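Local coordinates for protein uncharacterized esterase YxiM (Bacillus subtilis, PDB 2O14) that is uncharacterised but, as a GDSL-family lipolytic enzyme, probably hydrolyses ester bonds, and carries a galactose-binding-like beta domain ahead of its hydrolase domain, at residues Gly87-Lys92 / Ile152-Asp157; Gln124-Asp129 / Pro159-Thr164; Val173-Pro178 / Trp187-Pro192; Asn180-Ala185 / Pro343-Ala348. All blocks are in the same frame, centred on the assembly; numbering follows the deposited sequence.

Interaction 1. Residues Gly87-Lys92 / Ile152-Asp157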
loop_
_atom_site.group_PDB
_atom_site.type_symbol
_atom_site.label_atom_id
_atom_site.label_comp_id
_atom_site.label_asym_id
_atom_site.label_seq_id
_atom_site.Cartn_x
_atom_site.Cartn_y
_atom_site.Cartn_z
ATOM N N GLY A 87 -15.597 -15.903 -6.072
ATOM C CA GLY A 87 -14.670 -15.688 -7.172
ATOM C C GLY A 87 -13.698 -14.571 -6.836
ATOM O O GLY A 87 -13.643 -14.125 -5.690
ATOM N N LEU A 88 -12.925 -14.124 -7.822
ATOM C CA LEU A 88 -11.976 -13.034 -7.616
ATOM C C LEU A 88 -12.617 -11.764 -8.165
ATOM O O LEU A 88 -13.125 -11.757 -9.289
ATOM C CB LEU A 88 -10.668 -13.309 -8.358
ATOM C CG LEU A 88 -9.580 -12.255 -8.122
ATOM C CD1 LEU A 88 -9.041 -12.402 -6.701
ATOM C CD2 LEU A 88 -8.454 -12.426 -9.138
ATOM N N TYR A 89 -12.597 -10.692 -7.379
ATOM C CA TYR A 89 -13.205 -9.437 -7.806
ATOM C C TYR A 89 -12.253 -8.249 -7.852
ATOM O O TYR A 89 -11.247 -8.207 -7.146
ATOM C CB TYR A 89 -14.377 -9.066 -6.890
ATOM C CG TYR A 89 -15.611 -9.912 -7.078
ATOM C CD1 TYR A 89 -15.707 -11.180 -6.515
ATOM C CD2 TYR A 89 -16.677 -9.452 -7.847
ATOM C CE1 TYR A 89 -16.841 -11.969 -6.711
ATOM C CE2 TYR A 89 -17.811 -10.230 -8.051
ATOM C CZ TYR A 89 -17.888 -11.487 -7.480
ATOM O OH TYR A 89 -19.010 -12.262 -7.674
ATOM N N GLU A 90 -12.586 -7.288 -8.704
ATOM C CA GLU A 90 -11.809 -6.071 -8.820
ATOM C C GLU A 90 -12.672 -5.022 -8.147
ATOM O O GLU A 90 -13.850 -4.890 -8.472
ATOM C CB GLU A 90 -11.597 -5.683 -10.283
ATOM C CG GLU A 90 -10.872 -4.347 -10.450
ATOM C CD GLU A 90 -10.771 -3.905 -11.901
ATOM O OE1 GLU A 90 -11.781 -3.411 -12.457
ATOM O OE2 GLU A 90 -9.677 -4.058 -12.485
ATOM N N VAL A 91 -12.095 -4.291 -7.201
ATOM C CA VAL A 91 -12.838 -3.260 -6.502
ATOM C C VAL A 91 -12.214 -1.883 -6.708
ATOM O O VAL A 91 -11.068 -1.642 -6.326
ATOM C CB VAL A 91 -12.900 -3.544 -4.988
ATOM C CG1 VAL A 91 -13.711 -2.455 -4.287
ATOM C CG2 VAL A 91 -13.519 -4.900 -4.741
ATOM N N LYS A 92 -12.965 -0.988 -7.335
ATOM C CA LYS A 92 -12.484 0.365 -7.550
ATOM C C LYS A 92 -13.129 1.194 -6.449
ATOM O O LYS A 92 -14.351 1.209 -6.314
ATOM C CB LYS A 92 -12.912 0.887 -8.918
ATOM C CG LYS A 92 -12.495 2.329 -9.159
ATOM C CD LYS A 92 -13.286 2.948 -10.299
ATOM C CE LYS A 92 -12.992 4.431 -10.443
ATOM N NZ LYS A 92 -13.835 5.040 -11.513
ATOM N N ILE A 152 -17.545 -2.722 -8.437
ATOM C CA ILE A 152 -17.104 -4.083 -8.187
ATOM C C ILE A 152 -17.302 -4.937 -9.439
ATOM O O ILE A 152 -18.424 -5.112 -9.914
ATOM C CB ILE A 152 -17.889 -4.663 -6.999
ATOM C CG1 ILE A 152 -17.683 -3.755 -5.778
ATOM C CG2 ILE A 152 -17.444 -6.089 -6.708
ATOM C CD1 ILE A 152 -18.643 -4.015 -4.639
ATOM N N LYS A 153 -16.203 -5.462 -9.973
ATOM C CA LYS A 153 -16.257 -6.273 -11.180
ATOM C C LYS A 153 -15.628 -7.646 -10.969
ATOM O O LYS A 153 -14.534 -7.762 -10.415
ATOM C CB LYS A 153 -15.535 -5.542 -12.316
ATOM C CG LYS A 153 -15.823 -6.114 -13.690
ATOM C CD LYS A 153 -15.056 -5.394 -14.789
ATOM C CE LYS A 153 -13.576 -5.732 -14.749
ATOM N NZ LYS A 153 -12.870 -5.212 -15.957
ATOM N N LYS A 154 -16.318 -8.688 -11.420
ATOM C CA LYS A 154 -15.819 -10.046 -11.269
ATOM C C LYS A 154 -14.741 -10.344 -12.312
ATOM O O LYS A 154 -14.945 -10.128 -13.503
ATOM C CB LYS A 154 -16.970 -11.048 -11.392
ATOM C CG LYS A 154 -16.587 -12.471 -11.010
ATOM C CD LYS A 154 -17.796 -13.391 -10.912
ATOM C CE LYS A 154 -17.365 -14.770 -10.431
ATOM N NZ LYS A 154 -18.497 -15.724 -10.242
ATOM N N LEU A 155 -13.596 -10.843 -11.855
ATOM C CA LEU A 155 -12.481 -11.158 -12.743
ATOM C C LEU A 155 -12.372 -12.639 -13.082
ATOM O O LEU A 155 -11.954 -13.000 -14.181
ATOM C CB LEU A 155 -11.163 -10.703 -12.110
ATOM C CG LEU A 155 -11.003 -9.202 -11.845
ATOM C CD1 LEU A 155 -9.751 -8.962 -11.010
ATOM C CD2 LEU A 155 -10.923 -8.450 -13.169
ATOM N N SER A 156 -12.743 -13.498 -12.140
ATOM C CA SER A 156 -12.646 -14.936 -12.364
ATOM C C SER A 156 -13.581 -15.707 -11.449
ATOM O O SER A 156 -13.941 -15.217 -10.381
ATOM C CB SER A 156 -11.209 -15.392 -12.112
ATOM O OG SER A 156 -11.129 -16.802 -12.001
ATOM N N ASP A 157 -13.974 -16.909 -11.871
ATOM C CA ASP A 157 -14.850 -17.749 -11.058
ATOM C C ASP A 157 -14.017 -18.465 -10.011
ATOM O O ASP A 157 -14.555 -19.075 -9.082
ATOM C CB ASP A 157 -15.579 -18.794 -11.912
ATOM C CG ASP A 157 -16.586 -18.178 -12.864
ATOM O OD1 ASP A 157 -17.252 -17.192 -12.476
ATOM O OD2 ASP A 157 -16.721 -18.693 -13.996
#

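Interaction 2. Residues Gln124-Asp129 / Pro159-Thr164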
loop_
_atom_site.group_PDB
_atom_site.type_symbol
_atom_site.label_atom_id
_atom_site.label_comp_id
_atom_site.label_asym_id
_atom_site.label_seq_id
_atom_site.Cartn_x
_atom_site.Cartn_y
_atom_site.Cartn_z
ATOM N N GLN A 124 -7.691 -6.023 -6.038
ATOM C CA GLN A 124 -8.377 -7.277 -6.300
ATOM C C GLN A 124 -8.545 -8.019 -4.988
ATOM O O GLN A 124 -7.709 -7.903 -4.094
ATOM C CB GLN A 124 -7.570 -8.105 -7.289
ATOM C CG GLN A 124 -7.399 -7.410 -8.615
ATOM C CD GLN A 124 -6.584 -8.217 -9.603
ATOM O OE1 GLN A 124 -6.435 -7.823 -10.760
ATOM N NE2 GLN A 124 -6.048 -9.348 -9.154
ATOM N N ILE A 125 -9.624 -8.782 -4.868
ATOM C CA ILE A 125 -9.880 -9.507 -3.634
ATOM C C ILE A 125 -10.729 -10.748 -3.873
ATOM O O ILE A 125 -11.712 -10.710 -4.615
ATOM C CB ILE A 125 -10.620 -8.593 -2.621
ATOM C CG1 ILE A 125 -10.798 -9.305 -1.278
ATOM C CG2 ILE A 125 -11.989 -8.212 -3.175
ATOM C CD1 ILE A 125 -11.451 -8.434 -0.229
ATOM N N PRO A 126 -10.341 -11.879 -3.269
ATOM C CA PRO A 126 -11.159 -13.075 -3.482
ATOM C C PRO A 126 -12.348 -13.083 -2.525
ATOM O O PRO A 126 -12.224 -12.691 -1.362
ATOM C CB PRO A 126 -10.181 -14.218 -3.210
ATOM C CG PRO A 126 -9.257 -13.635 -2.175
ATOM C CD PRO A 126 -9.027 -12.230 -2.691
ATOM N N VAL A 127 -13.505 -13.501 -3.026
ATOM C CA VAL A 127 -14.708 -13.595 -2.211
ATOM C C VAL A 127 -14.963 -15.095 -2.068
ATOM O O VAL A 127 -15.180 -15.792 -3.062
ATOM C CB VAL A 127 -15.900 -12.915 -2.900
ATOM C CG1 VAL A 127 -17.157 -13.097 -2.064
ATOM C CG2 VAL A 127 -15.603 -11.433 -3.093
ATOM N N THR A 128 -14.924 -15.591 -0.835
ATOM C CA THR A 128 -15.100 -17.013 -0.583
ATOM C C THR A 128 -16.307 -17.393 0.267
ATOM O O THR A 128 -16.733 -18.545 0.244
ATOM C CB THR A 128 -13.842 -17.591 0.087
ATOM O OG1 THR A 128 -13.528 -16.813 1.250
ATOM C CG2 THR A 128 -12.662 -17.554 -0.872
ATOM N N ASP A 129 -16.846 -16.449 1.033
ATOM C CA ASP A 129 -18.010 -16.748 1.865
ATOM C C ASP A 129 -19.285 -16.160 1.258
ATOM O O ASP A 129 -20.318 -16.067 1.923
ATOM C CB ASP A 129 -17.814 -16.234 3.301
ATOM C CG ASP A 129 -17.554 -14.742 3.365
ATOM O OD1 ASP A 129 -18.080 -14.008 2.502
ATOM O OD2 ASP A 129 -16.837 -14.298 4.290
ATOM N N PRO A 159 -11.936 -18.318 -6.909
ATOM C CA PRO A 159 -11.691 -17.372 -5.818
ATOM C C PRO A 159 -10.259 -17.443 -5.301
ATOM O O PRO A 159 -10.024 -17.742 -4.131
ATOM C CB PRO A 159 -12.719 -17.790 -4.772
ATOM C CG PRO A 159 -12.742 -19.275 -4.931
ATOM C CD PRO A 159 -12.736 -19.466 -6.447
ATOM N N VAL A 160 -9.304 -17.175 -6.184
ATOM C CA VAL A 160 -7.897 -17.195 -5.816
ATOM C C VAL A 160 -7.217 -15.971 -6.413
ATOM O O VAL A 160 -7.469 -15.602 -7.560
ATOM C CB VAL A 160 -7.187 -18.477 -6.326
ATOM C CG1 VAL A 160 -7.915 -19.711 -5.810
ATOM C CG2 VAL A 160 -7.134 -18.485 -7.840
ATOM N N THR A 161 -6.357 -15.345 -5.618
ATOM C CA THR A 161 -5.638 -14.149 -6.035
ATOM C C THR A 161 -4.675 -14.413 -7.182
ATOM O O THR A 161 -4.210 -15.543 -7.368
ATOM C CB THR A 161 -4.803 -13.585 -4.880
ATOM O OG1 THR A 161 -3.814 -14.553 -4.507
ATOM C CG2 THR A 161 -5.679 -13.280 -3.672
ATOM N N ASN A 162 -4.378 -13.367 -7.950
ATOM C CA ASN A 162 -3.424 -13.475 -9.046
ATOM C C ASN A 162 -2.032 -13.313 -8.439
ATOM O O ASN A 162 -1.899 -12.896 -7.286
ATOM C CB ASN A 162 -3.651 -12.373 -10.086
ATOM C CG ASN A 162 -4.868 -12.628 -10.956
ATOM O OD1 ASN A 162 -5.029 -13.715 -11.509
ATOM N ND2 ASN A 162 -5.724 -11.622 -11.090
ATOM N N ARG A 163 -1.000 -13.645 -9.205
ATOM C CA ARG A 163 0.367 -13.511 -8.716
ATOM C C ARG A 163 0.563 -12.049 -8.315
ATOM O O ARG A 163 0.211 -11.140 -9.070
ATOM C CB ARG A 163 1.347 -13.903 -9.810
ATOM C CG ARG A 163 2.716 -14.260 -9.296
ATOM C CD ARG A 163 3.557 -14.829 -10.412
ATOM N NE ARG A 163 4.874 -15.234 -9.944
ATOM C CZ ARG A 163 5.808 -15.749 -10.734
ATOM N NH1 ARG A 163 5.557 -15.918 -12.027
ATOM N NH2 ARG A 163 6.991 -16.082 -10.236
ATOM N N THR A 164 1.123 -11.817 -7.133
ATOM C CA THR A 164 1.281 -10.448 -6.663
ATOM C C THR A 164 2.577 -10.142 -5.932
ATOM O O THR A 164 3.162 -11.006 -5.287
ATOM C CB THR A 164 0.139 -10.080 -5.693
ATOM O OG1 THR A 164 -1.123 -10.444 -6.270
ATOM C CG2 THR A 164 0.153 -8.583 -5.393
#

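Interaction 3. Residues Val173-Pro178 / Trp187-Pro192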
loop_
_atom_site.group_PDB
_atom_site.type_symbol
_atom_site.label_atom_id
_atom_site.label_comp_id
_atom_site.label_asym_id
_atom_site.label_seq_id
_atom_site.Cartn_x
_atom_site.Cartn_y
_atom_site.Cartn_z
ATOM N N VAL A 173 8.837 4.542 0.200
ATOM C CA VAL A 173 8.305 3.388 -0.531
ATOM C C VAL A 173 6.803 3.447 -0.828
ATOM O O VAL A 173 6.350 2.995 -1.884
ATOM C CB VAL A 173 8.560 2.078 0.265
ATOM C CG1 VAL A 173 8.032 0.880 -0.508
ATOM C CG2 VAL A 173 10.046 1.922 0.556
ATOM N N CYS A 174 6.040 4.011 0.103
ATOM C CA CYS A 174 4.581 4.087 -0.003
ATOM C C CYS A 174 3.989 4.853 -1.176
ATOM O O CYS A 174 4.696 5.507 -1.949
ATOM C CB CYS A 174 3.998 4.662 1.292
ATOM S SG CYS A 174 4.308 6.424 1.519
ATOM N N ASN A 175 2.667 4.754 -1.296
ATOM C CA ASN A 175 1.926 5.431 -2.349
ATOM C C ASN A 175 1.498 6.829 -1.922
ATOM O O ASN A 175 1.136 7.057 -0.766
ATOM C CB ASN A 175 0.655 4.656 -2.711
ATOM C CG ASN A 175 0.937 3.359 -3.430
ATOM O OD1 ASN A 175 1.884 3.263 -4.211
ATOM N ND2 ASN A 175 0.092 2.353 -3.197
ATOM N N TYR A 176 1.549 7.760 -2.864
ATOM C CA TYR A 176 1.100 9.124 -2.624
ATOM C C TYR A 176 -0.004 9.353 -3.660
ATOM O O TYR A 176 0.035 8.772 -4.746
ATOM C CB TYR A 176 2.245 10.124 -2.804
ATOM C CG TYR A 176 3.279 10.043 -1.706
ATOM C CD1 TYR A 176 4.253 9.042 -1.707
ATOM C CD2 TYR A 176 3.249 10.931 -0.637
ATOM C CE1 TYR A 176 5.176 8.926 -0.661
ATOM C CE2 TYR A 176 4.164 10.824 0.416
ATOM C CZ TYR A 176 5.123 9.822 0.398
ATOM O OH TYR A 176 6.015 9.704 1.442
ATOM N N TYR A 177 -0.995 10.171 -3.331
ATOM C CA TYR A 177 -2.091 10.408 -4.265
ATOM C C TYR A 177 -2.177 11.844 -4.773
ATOM O O TYR A 177 -1.793 12.785 -4.078
ATOM C CB TYR A 177 -3.418 9.999 -3.617
ATOM C CG TYR A 177 -3.510 8.512 -3.345
ATOM C CD1 TYR A 177 -2.746 7.913 -2.339
ATOM C CD2 TYR A 177 -4.325 7.696 -4.122
ATOM C CE1 TYR A 177 -2.798 6.531 -2.121
ATOM C CE2 TYR A 177 -4.382 6.320 -3.918
ATOM C CZ TYR A 177 -3.621 5.744 -2.922
ATOM O OH TYR A 177 -3.682 4.383 -2.745
ATOM N N PRO A 178 -2.675 12.029 -6.010
ATOM C CA PRO A 178 -3.148 10.985 -6.931
ATOM C C PRO A 178 -2.011 10.071 -7.386
ATOM O O PRO A 178 -0.896 10.534 -7.612
ATOM C CB PRO A 178 -3.730 11.788 -8.094
ATOM C CG PRO A 178 -4.193 13.051 -7.434
ATOM C CD PRO A 178 -3.035 13.364 -6.516
ATOM N N TRP A 187 9.085 4.507 -4.213
ATOM C CA TRP A 187 9.410 3.697 -5.382
ATOM C C TRP A 187 8.495 2.495 -5.570
ATOM O O TRP A 187 8.421 1.939 -6.661
ATOM C CB TRP A 187 10.891 3.272 -5.392
ATOM C CG TRP A 187 11.344 2.282 -4.354
ATOM C CD1 TRP A 187 11.967 2.559 -3.169
ATOM C CD2 TRP A 187 11.314 0.853 -4.465
ATOM N NE1 TRP A 187 12.336 1.392 -2.542
ATOM C CE2 TRP A 187 11.946 0.330 -3.315
ATOM C CE3 TRP A 187 10.816 -0.037 -5.428
ATOM C CZ2 TRP A 187 12.096 -1.044 -3.102
ATOM C CZ3 TRP A 187 10.965 -1.405 -5.217
ATOM C CH2 TRP A 187 11.600 -1.894 -4.062
ATOM N N GLY A 188 7.785 2.104 -4.517
ATOM C CA GLY A 188 6.862 0.993 -4.645
ATOM C C GLY A 188 5.690 1.435 -5.506
ATOM O O GLY A 188 5.009 0.626 -6.136
ATOM N N GLN A 189 5.456 2.741 -5.534
ATOM C CA GLN A 189 4.373 3.307 -6.323
ATOM C C GLN A 189 4.748 3.311 -7.807
ATOM O O GLN A 189 3.877 3.309 -8.674
ATOM C CB GLN A 189 4.086 4.733 -5.850
ATOM C CG GLN A 189 3.103 5.514 -6.713
ATOM C CD GLN A 189 2.898 6.933 -6.208
ATOM O OE1 GLN A 189 2.277 7.761 -6.878
ATOM N NE2 GLN A 189 3.419 7.219 -5.018
HETATM N N MSE A 190 6.051 3.313 -8.088
HETATM C CA MSE A 190 6.541 3.322 -9.466
HETATM C C MSE A 190 6.903 1.933 -9.979
HETATM O O MSE A 190 7.180 1.750 -11.163
HETATM C CB MSE A 190 7.760 4.238 -9.591
HETATM C CG MSE A 190 7.511 5.453 -10.460
HETATM SE SE MSE A 190 6.108 6.589 -9.765
HETATM C CE MSE A 190 7.228 7.869 -8.849
ATOM N N LEU A 191 6.904 0.960 -9.080
ATOM C CA LEU A 191 7.225 -0.413 -9.431
ATOM C C LEU A 191 6.413 -0.917 -10.625
ATOM O O LEU A 191 6.967 -1.488 -11.569
ATOM C CB LEU A 191 6.967 -1.326 -8.235
ATOM C CG LEU A 191 8.079 -2.284 -7.818
ATOM C CD1 LEU A 191 7.521 -3.221 -6.755
ATOM C CD2 LEU A 191 8.593 -3.076 -9.016
ATOM N N PRO A 192 5.085 -0.717 -10.601
ATOM C CA PRO A 192 4.276 -1.194 -11.726
ATOM C C PRO A 192 4.740 -0.737 -13.112
ATOM O O PRO A 192 4.444 -1.389 -14.114
ATOM C CB PRO A 192 2.860 -0.726 -11.368
ATOM C CG PRO A 192 3.079 0.410 -10.413
ATOM C CD PRO A 192 4.247 -0.045 -9.593
#

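Interaction 4. Residues Asn180-Ala185 / Pro343-Ala348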
loop_
_atom_site.group_PDB
_atom_site.type_symbol
_atom_site.label_atom_id
_atom_site.label_comp_id
_atom_site.label_asym_id
_atom_site.label_seq_id
_atom_site.Cartn_x
_atom_site.Cartn_y
_atom_site.Cartn_z
ATOM N N ASN A 180 -1.068 8.783 -10.159
ATOM C CA ASN A 180 -0.345 9.117 -11.384
ATOM C C ASN A 180 -0.090 10.605 -11.561
ATOM O O ASN A 180 0.214 11.058 -12.662
ATOM C CB ASN A 180 -1.115 8.582 -12.593
ATOM C CG ASN A 180 -1.198 7.065 -12.606
ATOM O OD1 ASN A 180 -2.082 6.485 -13.241
ATOM N ND2 ASN A 180 -0.268 6.414 -11.911
ATOM N N SER A 181 -0.188 11.363 -10.478
ATOM C CA SER A 181 0.014 12.800 -10.566
ATOM C C SER A 181 0.762 13.387 -9.376
ATOM O O SER A 181 1.199 14.535 -9.423
ATOM C CB SER A 181 -1.348 13.484 -10.700
ATOM O OG SER A 181 -1.216 14.890 -10.682
ATOM N N SER A 182 0.915 12.604 -8.315
ATOM C CA SER A 182 1.588 13.081 -7.111
ATOM C C SER A 182 3.011 13.579 -7.331
ATOM O O SER A 182 3.821 12.938 -8.005
ATOM C CB SER A 182 1.584 11.994 -6.026
ATOM O OG SER A 182 2.216 10.802 -6.460
ATOM N N LYS A 183 3.294 14.740 -6.748
ATOM C CA LYS A 183 4.600 15.384 -6.826
ATOM C C LYS A 183 5.633 14.511 -6.109
ATOM O O LYS A 183 6.795 14.439 -6.509
ATOM C CB LYS A 183 4.516 16.763 -6.168
ATOM C CG LYS A 183 5.785 17.591 -6.222
ATOM C CD LYS A 183 5.596 18.883 -5.437
ATOM C CE LYS A 183 6.832 19.764 -5.496
ATOM N NZ LYS A 183 6.660 21.002 -4.682
ATOM N N GLN A 184 5.189 13.853 -5.044
ATOM C CA GLN A 184 6.038 12.967 -4.263
ATOM C C GLN A 184 5.589 11.537 -4.548
ATOM O O GLN A 184 4.460 11.311 -4.990
ATOM C CB GLN A 184 5.878 13.263 -2.768
ATOM C CG GLN A 184 6.911 12.578 -1.880
ATOM C CD GLN A 184 6.732 12.911 -0.408
ATOM O OE1 GLN A 184 6.089 13.903 -0.057
ATOM N NE2 GLN A 184 7.316 12.091 0.461
ATOM N N ALA A 185 6.468 10.573 -4.298
ATOM C CA ALA A 185 6.128 9.174 -4.520
ATOM C C ALA A 185 7.146 8.220 -3.898
ATOM O O ALA A 185 8.307 8.572 -3.699
ATOM C CB ALA A 185 6.000 8.903 -6.017
ATOM N N PRO A 343 12.271 10.947 -1.649
ATOM C CA PRO A 343 12.418 11.051 -3.102
ATOM C C PRO A 343 11.154 11.671 -3.688
ATOM O O PRO A 343 10.081 11.582 -3.083
ATOM C CB PRO A 343 12.568 9.595 -3.544
ATOM C CG PRO A 343 13.126 8.912 -2.335
ATOM C CD PRO A 343 12.342 9.541 -1.217
ATOM N N ASN A 344 11.281 12.322 -4.840
ATOM C CA ASN A 344 10.107 12.882 -5.496
ATOM C C ASN A 344 9.725 11.823 -6.520
ATOM O O ASN A 344 10.287 10.727 -6.506
ATOM C CB ASN A 344 10.422 14.211 -6.195
ATOM C CG ASN A 344 11.616 14.119 -7.126
ATOM O OD1 ASN A 344 11.811 13.122 -7.822
ATOM N ND2 ASN A 344 12.418 15.177 -7.154
ATOM N N ARG A 345 8.787 12.132 -7.405
ATOM C CA ARG A 345 8.374 11.157 -8.407
ATOM C C ARG A 345 9.556 10.661 -9.251
ATOM O O ARG A 345 9.706 9.453 -9.473
ATOM C CB ARG A 345 7.287 11.761 -9.304
ATOM C CG ARG A 345 6.800 10.839 -10.417
ATOM C CD ARG A 345 5.536 11.386 -11.047
ATOM N NE ARG A 345 4.382 11.224 -10.164
ATOM C CZ ARG A 345 3.659 10.112 -10.077
ATOM N NH1 ARG A 345 3.961 9.063 -10.825
ATOM N NH2 ARG A 345 2.640 10.046 -9.232
ATOM N N ALA A 346 10.397 11.587 -9.710
ATOM C CA ALA A 346 11.560 11.236 -10.526
ATOM C C ALA A 346 12.511 10.324 -9.758
ATOM O O ALA A 346 12.961 9.307 -10.279
ATOM C CB ALA A 346 12.293 12.500 -10.972
ATOM N N GLY A 347 12.820 10.692 -8.520
ATOM C CA GLY A 347 13.707 9.865 -7.720
ATOM C C GLY A 347 13.095 8.500 -7.448
ATOM O O GLY A 347 13.783 7.476 -7.480
ATOM N N ALA A 348 11.795 8.483 -7.179
ATOM C CA ALA A 348 11.088 7.239 -6.910
ATOM C C ALA A 348 11.116 6.349 -8.148
ATOM O O ALA A 348 11.244 5.127 -8.053
ATOM C CB ALA A 348 9.648 7.539 -6.511
HETATM O O HOH W 1 9.131 10.049 -0.740
#

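Interaction 1. Residues Gly87-Lys92 / Ile152-Asp157
Antiparallel backbone hydrogen bonds join Glu90 and Lys153 in both directions: Glu90 N gives to Lys153 O at 2.6 Å and Lys153 N to Glu90 O at 2.8 Å, both nearly straight. Further along, Leu88 O takes the N-H of Leu155 at 2.8 Å and, weakly, that of Ser156, while Leu88 N gives to Ser156 O. Gly87 enters the strand at phi 151°, a backbone shape that suits a residue without a side chain.

The apolar contacts gather on Tyr89. Lys154 runs extended across one face of its ring, with CG 4.1 Å from the centroid in a CH-pi contact, and Ile152 CG2 packs against Tyr89 CD2 at 3.6 Å. The aliphatic part of the lysine packs on the ring, CG toward its rim, while NZ forms a salt bridge with Asp157 OD1; the tyrosine hydroxyl bonds to Pro85 O. Away from the tyrosine, Leu155 packs its CD1 3.8 Å from Glu90 CB.

The side chains of Glu90 and Lys153 run alongside each other, but OE1 and NZ stay 4.1 Å apart, too far for a salt bridge.

Two residues, Leu155 and Ser156, thus face the single Leu88, a classic beta bulge in the mixed sheet of the galactose-binding-like domain.

Interaction 2. Residues Gln124-Asp129 / Pro159-Thr164
Asn162, whose side chain meets Gln124 across the contact, has its carbonyl O held by Thr164 OG1 at 2.8 Å, the hydroxyl approaching from above the carbonyl plane, 46° out of it. A threonine suits this place because its short hydroxyl can reach the carbonyl two residues earlier, just where strand 164-169 begins. The side chains of Gln124 and Asn162 cross at about a right angle, with their amide planes 69° apart. Both side chains touch Leu88 of the neighbouring strand 87-95.

In the middle, the Pro126 ring meets two groups at different atoms: CD lies 3.6 Å from Thr161 CG2, and CB lies 3.6 Å from Pro159 O. Proline suits this edge, since its nitrogen has no hydrogen to offer and its compact, puckered ring packs against a methyl and a carbonyl oxygen. In Thr161, with OG1 between the backbone N and the carbonyl carbon (chi1 63°), the methyl CG2 stands anti to the carbonyl carbon and meets the proline ring.

Strand 120-127 belongs to the beta-rich, galactose-binding-like domain, whereas 159-164 is the linker that leaves strand 146-156 and feeds strand 164-169 of the parallel sheet in the hydrolase domain. The linker therefore lies along the edge of the first domain before entering the second, where Thr164 N bonds to Asp232 and Arg163 NE to Gly231 O.

Nearer the start of the linker, Pro159 CB rests 3.6 Å from Val127 O and 3.9 Å from Thr128 CG2.

Interaction 3. Residues Val173-Pro178 / Trp187-Pro192
Gln189 and Tyr176 meet at about a right angle, yet the amide plane of the glutamine is only 23° from the plane of the tyrosine ring, and the amide lies at the ring edge rather than over a face. The glutamine reaches there because its CG stands anti to the backbone N (chi1 172°) and the chain beyond is extended, which places the amide beside the Tyr176 backbone. A long, polar-tipped residue suits this buried position, lined with peptide groups.

Asn175 comes to the same side chain from a different direction: its amide is turned 86° to that of Gln189, and its OD1 sits 3.1 Å from Gln189 CB. That oxygen also accepts a hydrogen bond from Asn204 ND2, as does Val173 O.

Val173 and Trp187 instead run alongside each other in the same direction, with Val173 CG2 4.2 Å from Trp187 CD1; the indole NE1 is bonded to Gln237. Gly188, in a weakly bonded helical turn, lets the backbone come close to Val173, whose carbonyl O would clash with a CB there; Gly188 N gives that Val173 O a weak hydrogen bond at 3.1 Å.

The loop follows the nucleophile predicted by similarity, Ser171, whose carbonyl O takes a bond from Tyr176 OH. This is the segment after the GDS motif of an SGNH-type hydrolase, packed on the helical turn 187-190, with Tyr176 close to Ser171 and His342, the active-site residues inferred by similarity.

Interaction 4. Residues Asn180-Ala185 / Pro343-Ala348
Pro343 O lies 3.5 Å from Gln184 CG, and a water also links the two residues, accepting from Gln184 NE2 and giving to Pro343 O, both at 3.0 Å. Pro343 directly follows His342, an active-site residue by similarity, and opens the turn into helix 345-361, the last helix of this GDSL hydrolase domain. Gln184 also packs on His342, so the contact borders the probable catalytic site.

Next comes Asn344, the N-cap of that helix. Its CG sits between the backbone N and the carbonyl carbon (chi1 52°), which folds OD1 over the first turn to accept from Gly347 N at 2.7 Å. Asparagine suits capping because its short side chain supplies an acceptor for an N-H that the helix start leaves without a backbone partner. Asn344 CB touches Lys183 O.

Arg345 makes the main polar link. Its N gives to Lys183 O at 3.2 Å, and its side chain, extended and then bent at chi3, carries the guanidinium back to Ser182. There NE gives to Ser182 O at 2.8 Å, with the oxygen close to the guanidinium plane, and NH2 bonds weakly to Ser182 OG. NH2 also bonds to Leu179 O; a long arginine with several N-H groups can serve all these loop acceptors. Ser182 OG in turn donates to Gln184 O at 2.7 Å, fixing the hydroxyl that meets the arginine.

One turn on, two small residues allow close approach: Ala348 CB sits 3.9 Å from Ala185 CB and 3.3 Å from Ala185 O.

Overall arrangement
From the N terminus, interaction 1 pairs strand 87-95 with strand 146-156, and interaction 2 sets strand 120-127 against the linker 159-164. Their segments alternate along the chain, so the two loops cross, and they touch because strands 87-95 and 120-127 are neighbours in one sheet. The linker then leads into strand 164-169 of the hydrolase domain. Interaction 3 closes the short loop from 173-178 to 187-192, and interaction 4 reaches from 180-185 within that loop to the last helix, so these two also cross, with centres 8 Å apart. Interaction 1 holds two strands of the beta domain together and interaction 2 lays the linker on it; the second pair joins loops and helices around the probable active site.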